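Local coordinates for protein similar to hydroxylamine oxidoreductase (Kuenenia stuttgartiensis, PDB 6H5L) that forms part of a 60-heme reductase complex of an anammox bacterium and is a multiheme, hydroxylamine oxidoreductase-like protein, probably with oxidoreductase activity, at residues I456-Y467 and P490-E501. Residues are numbered along the deposited sequence; the frame is centred on the assembly and turned at random.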
ATOM      1  N   ILE A 456      25.022  -6.442 -65.699  1.00 33.19           N
ATOM      2  CA  ILE A 456      25.239  -7.769 -65.129  1.00 32.18           C
ATOM      3  C   ILE A 456      26.213  -7.713 -63.956  1.00 25.85           C
ATOM      4  O   ILE A 456      26.174  -8.573 -63.066  1.00 23.51           O
ATOM      5  CB  ILE A 456      25.714  -8.744 -66.226  1.00 24.38           C
ATOM      6  CG1 ILE A 456      25.498 -10.190 -65.779  1.00 20.66           C
ATOM      7  CG2 ILE A 456      27.174  -8.496 -66.590  1.00 15.84           C
ATOM      8  CD1 ILE A 456      25.691 -11.204 -66.881  1.00 20.14           C
ATOM      9  N   GLU A 457      27.102  -6.715 -63.927  1.00 24.60           N
ATOM     10  CA  GLU A 457      28.036  -6.590 -62.811  1.00 26.11           C
ATOM     11  C   GLU A 457      27.314  -6.237 -61.516  1.00 25.85           C
ATOM     12  O   GLU A 457      27.670  -6.738 -60.441  1.00 23.27           O
ATOM     13  CB  GLU A 457      29.104  -5.545 -63.139  1.00 25.34           C
ATOM     14  CG  GLU A 457      30.206  -6.055 -64.050  1.00 24.64           C
ATOM     15  CD  GLU A 457      31.118  -4.946 -64.526  1.00 31.69           C
ATOM     16  OE1 GLU A 457      30.643  -4.070 -65.279  1.00 33.24           O
ATOM     17  OE2 GLU A 457      32.306  -4.943 -64.138  1.00 25.54           O
ATOM     18  N   ASN A 458      26.291  -5.384 -61.596  1.00 21.16           N
ATOM     19  CA  ASN A 458      25.510  -5.042 -60.416  1.00 25.54           C
ATOM     20  C   ASN A 458      24.494  -6.113 -60.054  1.00 23.81           C
ATOM     21  O   ASN A 458      24.090  -6.193 -58.891  1.00 20.99           O
ATOM     22  CB  ASN A 458      24.801  -3.707 -60.627  1.00 18.11           C
ATOM     23  CG  ASN A 458      25.557  -2.543 -60.010  1.00 20.27           C
ATOM     24  OD1 ASN A 458      26.715  -2.685 -59.616  1.00 24.69           O
ATOM     25  ND2 ASN A 458      24.906  -1.388 -59.919  1.00 22.51           N
ATOM     26  N   MET A 459      24.069  -6.934 -61.015  1.00 23.57           N
ATOM     27  CA  MET A 459      23.291  -8.118 -60.666  1.00 19.84           C
ATOM     28  C   MET A 459      24.096  -9.028 -59.752  1.00 25.10           C
ATOM     29  O   MET A 459      23.609  -9.461 -58.701  1.00 29.56           O
ATOM     30  CB  MET A 459      22.872  -8.877 -61.925  1.00 17.41           C
ATOM     31  CG  MET A 459      21.979  -8.113 -62.877  1.00 23.80           C
ATOM     32  SD  MET A 459      21.686  -9.026 -64.408  1.00 22.88           S
ATOM     33  CE  MET A 459      20.747  -7.821 -65.344  1.00 36.75           C
ATOM     34  N   TYR A 460      25.335  -9.334 -60.145  1.00 18.28           N
ATOM     35  CA  TYR A 460      26.199 -10.147 -59.298  1.00 22.51           C
ATOM     36  C   TYR A 460      26.507  -9.440 -57.984  1.00 25.50           C
ATOM     37  O   TYR A 460      26.557 -10.076 -56.926  1.00 22.62           O
ATOM     38  CB  TYR A 460      27.492 -10.491 -60.037  1.00 20.20           C
ATOM     39  CG  TYR A 460      28.513 -11.186 -59.168  1.00 24.39           C
ATOM     40  CD1 TYR A 460      28.189 -12.344 -58.476  1.00 19.69           C
ATOM     41  CD2 TYR A 460      29.802 -10.686 -59.042  1.00 23.67           C
ATOM     42  CE1 TYR A 460      29.117 -12.983 -57.677  1.00 20.89           C
ATOM     43  CE2 TYR A 460      30.738 -11.320 -58.248  1.00 18.72           C
ATOM     44  CZ  TYR A 460      30.390 -12.468 -57.567  1.00 23.32           C
ATOM     45  OH  TYR A 460      31.318 -13.104 -56.775  1.00 22.79           O
ATOM     46  N   ASN A 461      26.716  -8.122 -58.035  1.00 21.86           N
ATOM     47  CA  ASN A 461      26.968  -7.362 -56.814  1.00 21.89           C
ATOM     48  C   ASN A 461      25.824  -7.525 -55.820  1.00 26.04           C
ATOM     49  O   ASN A 461      26.051  -7.729 -54.623  1.00 24.64           O
ATOM     50  CB  ASN A 461      27.186  -5.886 -57.149  1.00 21.69           C
ATOM     51  CG  ASN A 461      28.580  -5.605 -57.669  1.00 21.06           C
ATOM     52  OD1 ASN A 461      29.508  -6.381 -57.439  1.00 20.50           O
ATOM     53  ND2 ASN A 461      28.738  -4.487 -58.367  1.00 20.15           N
ATOM     54  N   ARG A 462      24.582  -7.439 -56.300  1.00 24.04           N
ATOM     55  CA  ARG A 462      23.443  -7.660 -55.416  1.00 20.50           C
ATOM     56  C   ARG A 462      23.381  -9.102 -54.929  1.00 23.19           C
ATOM     57  O   ARG A 462      22.834  -9.367 -53.852  1.00 24.68           O
ATOM     58  CB  ARG A 462      22.144  -7.273 -56.118  1.00 23.36           C
ATOM     59  CG  ARG A 462      21.915  -5.770 -56.220  1.00 18.15           C
ATOM     60  CD  ARG A 462      20.557  -5.449 -56.824  1.00 15.97           C
ATOM     61  NE  ARG A 462      20.469  -5.865 -58.219  1.00 26.84           N
ATOM     62  CZ  ARG A 462      20.866  -5.119 -59.244  1.00 31.90           C
ATOM     63  NH1 ARG A 462      21.381  -3.916 -59.028  1.00 17.15           N
ATOM     64  NH2 ARG A 462      20.749  -5.574 -60.484  1.00 30.16           N
ATOM     65  N   LEU A 463      23.931 -10.041 -55.700  1.00 22.64           N
ATOM     66  CA  LEU A 463      23.930 -11.437 -55.274  1.00 24.50           C
ATOM     67  C   LEU A 463      24.829 -11.640 -54.060  1.00 22.62           C
ATOM     68  O   LEU A 463      24.408 -12.230 -53.057  1.00 21.72           O
ATOM     69  CB  LEU A 463      24.363 -12.339 -56.433  1.00 17.75           C
ATOM     70  CG  LEU A 463      24.143 -13.853 -56.325  1.00 16.11           C
ATOM     71  CD1 LEU A 463      24.067 -14.473 -57.709  1.00 19.29           C
ATOM     72  CD2 LEU A 463      25.237 -14.533 -55.514  1.00 18.20           C
ATOM     73  N   TRP A 464      26.071 -11.157 -54.125  1.00 22.25           N
ATOM     74  CA  TRP A 464      27.038 -11.449 -53.075  1.00 20.71           C
ATOM     75  C   TRP A 464      27.102 -10.387 -51.984  1.00 20.53           C
ATOM     76  O   TRP A 464      27.594 -10.682 -50.889  1.00 20.36           O
ATOM     77  CB  TRP A 464      28.438 -11.652 -53.676  1.00 14.52           C
ATOM     78  CG  TRP A 464      29.092 -10.408 -54.207  1.00 22.14           C
ATOM     79  CD1 TRP A 464      29.061  -9.950 -55.492  1.00 24.50           C
ATOM     80  CD2 TRP A 464      29.897  -9.481 -53.471  1.00 23.08           C
ATOM     81  NE1 TRP A 464      29.784  -8.786 -55.598  1.00 20.86           N
ATOM     82  CE2 TRP A 464      30.308  -8.478 -54.371  1.00 20.36           C
ATOM     83  CE3 TRP A 464      30.306  -9.397 -52.137  1.00 19.06           C
ATOM     84  CZ2 TRP A 464      31.103  -7.404 -53.979  1.00 20.31           C
ATOM     85  CZ3 TRP A 464      31.098  -8.332 -51.750  1.00 25.52           C
ATOM     86  CH2 TRP A 464      31.490  -7.351 -52.668  1.00 17.71           C
ATOM     87  N   PHE A 465      26.614  -9.169 -52.236  1.00 17.17           N
ATOM     88  CA  PHE A 465      26.670  -8.117 -51.232  1.00 17.64           C
ATOM     89  C   PHE A 465      25.321  -7.795 -50.602  1.00 21.91           C
ATOM     90  O   PHE A 465      25.290  -7.120 -49.568  1.00 31.50           O
ATOM     91  CB  PHE A 465      27.268  -6.833 -51.831  1.00 19.42           C
ATOM     92  CG  PHE A 465      27.719  -5.837 -50.799  1.00 23.37           C
ATOM     93  CD1 PHE A 465      28.892  -6.039 -50.090  1.00 23.95           C
ATOM     94  CD2 PHE A 465      26.970  -4.701 -50.536  1.00 24.88           C
ATOM     95  CE1 PHE A 465      29.310  -5.128 -49.138  1.00 20.38           C
ATOM     96  CE2 PHE A 465      27.384  -3.786 -49.585  1.00 28.24           C
ATOM     97  CZ  PHE A 465      28.556  -3.999 -48.885  1.00 27.77           C
ATOM     98  N   TRP A 466      24.212  -8.243 -51.187  1.00 19.62           N
ATOM     99  CA  TRP A 466      22.897  -8.041 -50.590  1.00 21.48           C
ATOM    100  C   TRP A 466      22.255  -9.354 -50.165  1.00 24.31           C
ATOM    101  O   TRP A 466      21.966  -9.553 -48.983  1.00 29.91           O
ATOM    102  CB  TRP A 466      21.968  -7.312 -51.571  1.00 20.44           C
ATOM    103  CG  TRP A 466      21.919  -5.833 -51.409  1.00 17.04           C
ATOM    104  CD1 TRP A 466      22.747  -5.060 -50.651  1.00 18.82           C
ATOM    105  CD2 TRP A 466      20.981  -4.942 -52.021  1.00 23.18           C
ATOM    106  NE1 TRP A 466      22.387  -3.737 -50.760  1.00 20.89           N
ATOM    107  CE2 TRP A 466      21.305  -3.639 -51.596  1.00 26.65           C
ATOM    108  CE3 TRP A 466      19.900  -5.118 -52.892  1.00 16.60           C
ATOM    109  CZ2 TRP A 466      20.584  -2.519 -52.006  1.00 26.28           C
ATOM    110  CZ3 TRP A 466      19.187  -4.004 -53.300  1.00 13.83           C
ATOM    111  CH2 TRP A 466      19.532  -2.722 -52.857  1.00 23.12           C
ATOM    112  N   TYR A 467      22.059 -10.278 -51.102  1.00 22.38           N
ATOM    113  CA  TYR A 467      21.215 -11.431 -50.826  1.00 25.36           C
ATOM    114  C   TYR A 467      21.985 -12.546 -50.132  1.00 27.92           C
ATOM    115  O   TYR A 467      21.419 -13.254 -49.292  1.00 24.22           O
ATOM    116  CB  TYR A 467      20.573 -11.912 -52.122  1.00 20.85           C
ATOM    117  CG  TYR A 467      19.766 -10.822 -52.797  1.00 25.56           C
ATOM    118  CD1 TYR A 467      18.872 -10.044 -52.069  1.00 26.33           C
ATOM    119  CD2 TYR A 467      19.919 -10.551 -54.150  1.00 20.87           C
ATOM    120  CE1 TYR A 467      18.137  -9.040 -52.673  1.00 19.78           C
ATOM    121  CE2 TYR A 467      19.189  -9.547 -54.763  1.00 25.35           C
ATOM    122  CZ  TYR A 467      18.300  -8.795 -54.020  1.00 25.47           C
ATOM    123  OH  TYR A 467      17.573  -7.796 -54.624  1.00 24.01           O
ATOM    124  N   PRO A 490      16.340 -14.915 -53.413  1.00 25.34           N
ATOM    125  CA  PRO A 490      16.799 -13.815 -54.279  1.00 20.13           C
ATOM    126  C   PRO A 490      18.147 -14.078 -54.923  1.00 24.82           C
ATOM    127  O   PRO A 490      18.381 -13.623 -56.050  1.00 33.38           O
ATOM    128  CB  PRO A 490      16.856 -12.617 -53.322  1.00 17.30           C
ATOM    129  CG  PRO A 490      15.909 -12.957 -52.238  1.00 21.07           C
ATOM    130  CD  PRO A 490      16.038 -14.435 -52.052  1.00 17.88           C
ATOM    131  N   MET A 491      19.048 -14.790 -54.237  1.00 20.96           N
ATOM    132  CA  MET A 491      20.319 -15.161 -54.852  1.00 23.60           C
ATOM    133  C   MET A 491      20.099 -15.999 -56.103  1.00 24.95           C
ATOM    134  O   MET A 491      20.766 -15.791 -57.123  1.00 28.05           O
ATOM    135  CB  MET A 491      21.194 -15.918 -53.853  1.00 25.83           C
ATOM    136  CG  MET A 491      22.180 -15.046 -53.102  1.00 22.69           C
ATOM    137  SD  MET A 491      23.463 -16.011 -52.285  1.00 20.82           S
ATOM    138  CE  MET A 491      22.492 -16.946 -51.108  1.00 26.28           C
ATOM    139  N   MET A 492      19.171 -16.956 -56.039  1.00 17.08           N
ATOM    140  CA  MET A 492      18.835 -17.739 -57.222  1.00 16.52           C
ATOM    141  C   MET A 492      18.223 -16.868 -58.308  1.00 23.19           C
ATOM    142  O   MET A 492      18.398 -17.146 -59.499  1.00 23.76           O
ATOM    143  CB  MET A 492      17.879 -18.870 -56.848  1.00 14.97           C
ATOM    144  CG  MET A 492      18.507 -19.957 -55.997  1.00 20.94           C
ATOM    145  SD  MET A 492      19.856 -20.805 -56.840  1.00 22.27           S
ATOM    146  CE  MET A 492      20.227 -22.106 -55.668  1.00 21.84           C
ATOM    147  N   MET A 493      17.503 -15.812 -57.919  1.00 24.86           N
ATOM    148  CA  MET A 493      16.835 -14.969 -58.907  1.00 23.06           C
ATOM    149  C   MET A 493      17.826 -14.094 -59.660  1.00 26.03           C
ATOM    150  O   MET A 493      17.643 -13.830 -60.853  1.00 30.67           O
ATOM    151  CB  MET A 493      15.762 -14.114 -58.240  1.00 23.93           C
ATOM    152  CG  MET A 493      14.429 -14.804 -58.167  1.00 20.10           C
ATOM    153  SD  MET A 493      13.333 -14.067 -56.958  1.00 32.85           S
ATOM    154  CE  MET A 493      11.903 -15.095 -57.203  1.00 34.72           C
ATOM    155  N   GLU A 494      18.863 -13.607 -58.977  1.00 22.52           N
ATOM    156  CA  GLU A 494      19.908 -12.879 -59.686  1.00 27.91           C
ATOM    157  C   GLU A 494      20.678 -13.801 -60.625  1.00 29.08           C
ATOM    158  O   GLU A 494      21.085 -13.382 -61.715  1.00 32.21           O
ATOM    159  CB  GLU A 494      20.847 -12.194 -58.694  1.00 24.91           C
ATOM    160  CG  GLU A 494      20.190 -11.072 -57.892  1.00 30.78           C
ATOM    161  CD  GLU A 494      20.025  -9.781 -58.684  1.00 30.43           C
ATOM    162  OE1 GLU A 494      19.880  -8.715 -58.050  1.00 35.16           O
ATOM    163  OE2 GLU A 494      20.043  -9.820 -59.932  1.00 31.72           O
ATOM    164  N   MET A 495      20.868 -15.061 -60.231  1.00 22.72           N
ATOM    165  CA  MET A 495      21.478 -16.031 -61.135  1.00 26.08           C
ATOM    166  C   MET A 495      20.637 -16.208 -62.392  1.00 28.77           C
ATOM    167  O   MET A 495      21.177 -16.406 -63.486  1.00 24.61           O
ATOM    168  CB  MET A 495      21.669 -17.369 -60.420  1.00 25.51           C
ATOM    169  CG  MET A 495      22.348 -18.440 -61.266  1.00 25.85           C
ATOM    170  SD  MET A 495      24.090 -18.100 -61.579  1.00 29.19           S
ATOM    171  CE  MET A 495      24.809 -18.568 -60.009  1.00 24.07           C
ATOM    172  N   THR A 496      19.310 -16.137 -62.255  1.00 24.84           N
ATOM    173  CA  THR A 496      18.434 -16.171 -63.424  1.00 23.10           C
ATOM    174  C   THR A 496      18.693 -14.977 -64.333  1.00 29.85           C
ATOM    175  O   THR A 496      18.824 -15.127 -65.554  1.00 40.40           O
ATOM    176  CB  THR A 496      16.970 -16.197 -62.984  1.00 20.36           C
ATOM    177  OG1 THR A 496      16.751 -17.309 -62.110  1.00 25.22           O
ATOM    178  CG2 THR A 496      16.053 -16.320 -64.192  1.00 25.31           C
ATOM    179  N   ARG A 497      18.773 -13.777 -63.751  1.00 26.33           N
ATOM    180  CA  ARG A 497      19.012 -12.578 -64.547  1.00 31.31           C
ATOM    181  C   ARG A 497      20.407 -12.585 -65.160  1.00 28.80           C
ATOM    182  O   ARG A 497      20.600 -12.108 -66.284  1.00 27.97           O
ATOM    183  CB  ARG A 497      18.818 -11.327 -63.688  1.00 28.62           C
ATOM    184  CG  ARG A 497      17.427 -11.161 -63.093  1.00 25.47           C
ATOM    185  CD  ARG A 497      17.348  -9.867 -62.296  1.00 33.82           C
ATOM    186  NE  ARG A 497      16.005  -9.589 -61.793  1.00 43.74           N
ATOM    187  CZ  ARG A 497      15.604  -9.835 -60.550  1.00 37.25           C
ATOM    188  NH1 ARG A 497      16.441 -10.368 -59.671  1.00 36.85           N
ATOM    189  NH2 ARG A 497      14.364  -9.542 -60.185  1.00 36.93           N
ATOM    190  N   ILE A 498      21.392 -13.121 -64.436  1.00 26.16           N
ATOM    191  CA  ILE A 498      22.761 -13.137 -64.941  1.00 25.11           C
ATOM    192  C   ILE A 498      22.883 -14.078 -66.132  1.00 23.90           C
ATOM    193  O   ILE A 498      23.553 -13.762 -67.124  1.00 19.51           O
ATOM    194  CB  ILE A 498      23.739 -13.511 -63.812  1.00 21.23           C
ATOM    195  CG1 ILE A 498      23.812 -12.387 -62.777  1.00 19.37           C
ATOM    196  CG2 ILE A 498      25.121 -13.812 -64.371  1.00 21.85           C
ATOM    197  CD1 ILE A 498      24.587 -12.751 -61.534  1.00 21.84           C
ATOM    198  N   GLN A 499      22.233 -15.243 -66.064  1.00 27.24           N
ATOM    199  CA  GLN A 499      22.295 -16.184 -67.177  1.00 24.98           C
ATOM    200  C   GLN A 499      21.578 -15.637 -68.405  1.00 31.94           C
ATOM    201  O   GLN A 499      22.073 -15.774 -69.531  1.00 36.57           O
ATOM    202  CB  GLN A 499      21.700 -17.531 -66.766  1.00 20.23           C
ATOM    203  CG  GLN A 499      22.515 -18.282 -65.729  1.00 20.27           C
ATOM    204  CD  GLN A 499      21.945 -19.653 -65.424  1.00 24.64           C
ATOM    205  OE1 GLN A 499      20.927 -20.054 -65.987  1.00 25.84           O
ATOM    206  NE2 GLN A 499      22.603 -20.382 -64.531  1.00 27.33           N
ATOM    207  N   ALA A 500      20.411 -15.019 -68.208  1.00 30.16           N
ATOM    208  CA  ALA A 500      19.676 -14.452 -69.333  1.00 27.94           C
ATOM    209  C   ALA A 500      20.457 -13.320 -69.985  1.00 31.20           C
ATOM    210  O   ALA A 500      20.450 -13.176 -71.213  1.00 36.35           O
ATOM    211  CB  ALA A 500      18.304 -13.961 -68.872  1.00 22.83           C
ATOM    212  N   GLU A 501      21.144 -12.509 -69.178  1.00 30.45           N
ATOM    213  CA  GLU A 501      21.939 -11.419 -69.732  1.00 28.23           C
ATOM    214  C   GLU A 501      23.177 -11.948 -70.446  1.00 28.52           C
ATOM    215  O   GLU A 501      23.551 -11.437 -71.509  1.00 27.68           O
ATOM    216  CB  GLU A 501      22.326 -10.439 -68.624  1.00 21.96           C
ATOM    217  CG  GLU A 501      23.150  -9.248 -69.090  1.00 28.78           C
ATOM    218  CD  GLU A 501      22.346  -8.237 -69.889  1.00 36.05           C
ATOM    219  OE1 GLU A 501      21.129  -8.444 -70.087  1.00 40.15           O
ATOM    220  OE2 GLU A 501      22.938  -7.224 -70.318  1.00 34.58           O
TER
HETATM  221  O   HOH W   1      25.131  -6.350 -69.117  1.00 25.63           O
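The ring of Tyr467 lies over the Pro490 side chain. CB of Pro490 sits 3.6 Å from the centroid of the Tyr467 ring, 17° off its normal, a CH-pi contact. At the edge of the same ring, Glu494 OE1 comes 3.5 Å from Tyr467 CE2. The Glu494 chain is bent at chi2 (-77°), which turns its carboxylate toward Arg462. NE of Arg462 donates to Glu494 OE1 at 2.9 Å with an N-H...O angle of 152°. The oxygen is met on its syn side, close to the guanidinium plane. Glu494 OE2 rests 3.6 Å from Met459 CB and makes a long salt bridge to Arg497 NH1. Next to this salt-bridge network, Leu463 fits as a knob among Met491, Glu494, Met495 and Ile498. Ile498 returns the fit among Ile456, Met459, Tyr460 and Leu463, with its CG1 3.7 Å from Met459 CB. At the far end, Ile456 CD1 lies 3.7 Å from Ile498 CG2. Segments 456-467 and 490-501, from helices 455-476 and 480-513 of a helical hairpin, run antiparallel, their axes 9.0 Å apart at closest approach. Helix 356-389 packs on Leu463 and Met495. Arg462 also comes close to Arg497 of a third subunit, and Arg497 to Arg462 of a second, both like-charged pairs. With an alanine at Glu494, Arg462 NE is likely to lose its acceptor and Arg497 its long salt bridge, leaving a gap beside the Tyr467 ring. The buried carboxylate thus holds Arg462 by one short bond and reaches Arg497 by a long one, and its negative charge probably offsets part of the positive charge gathered at the subunit interfaces.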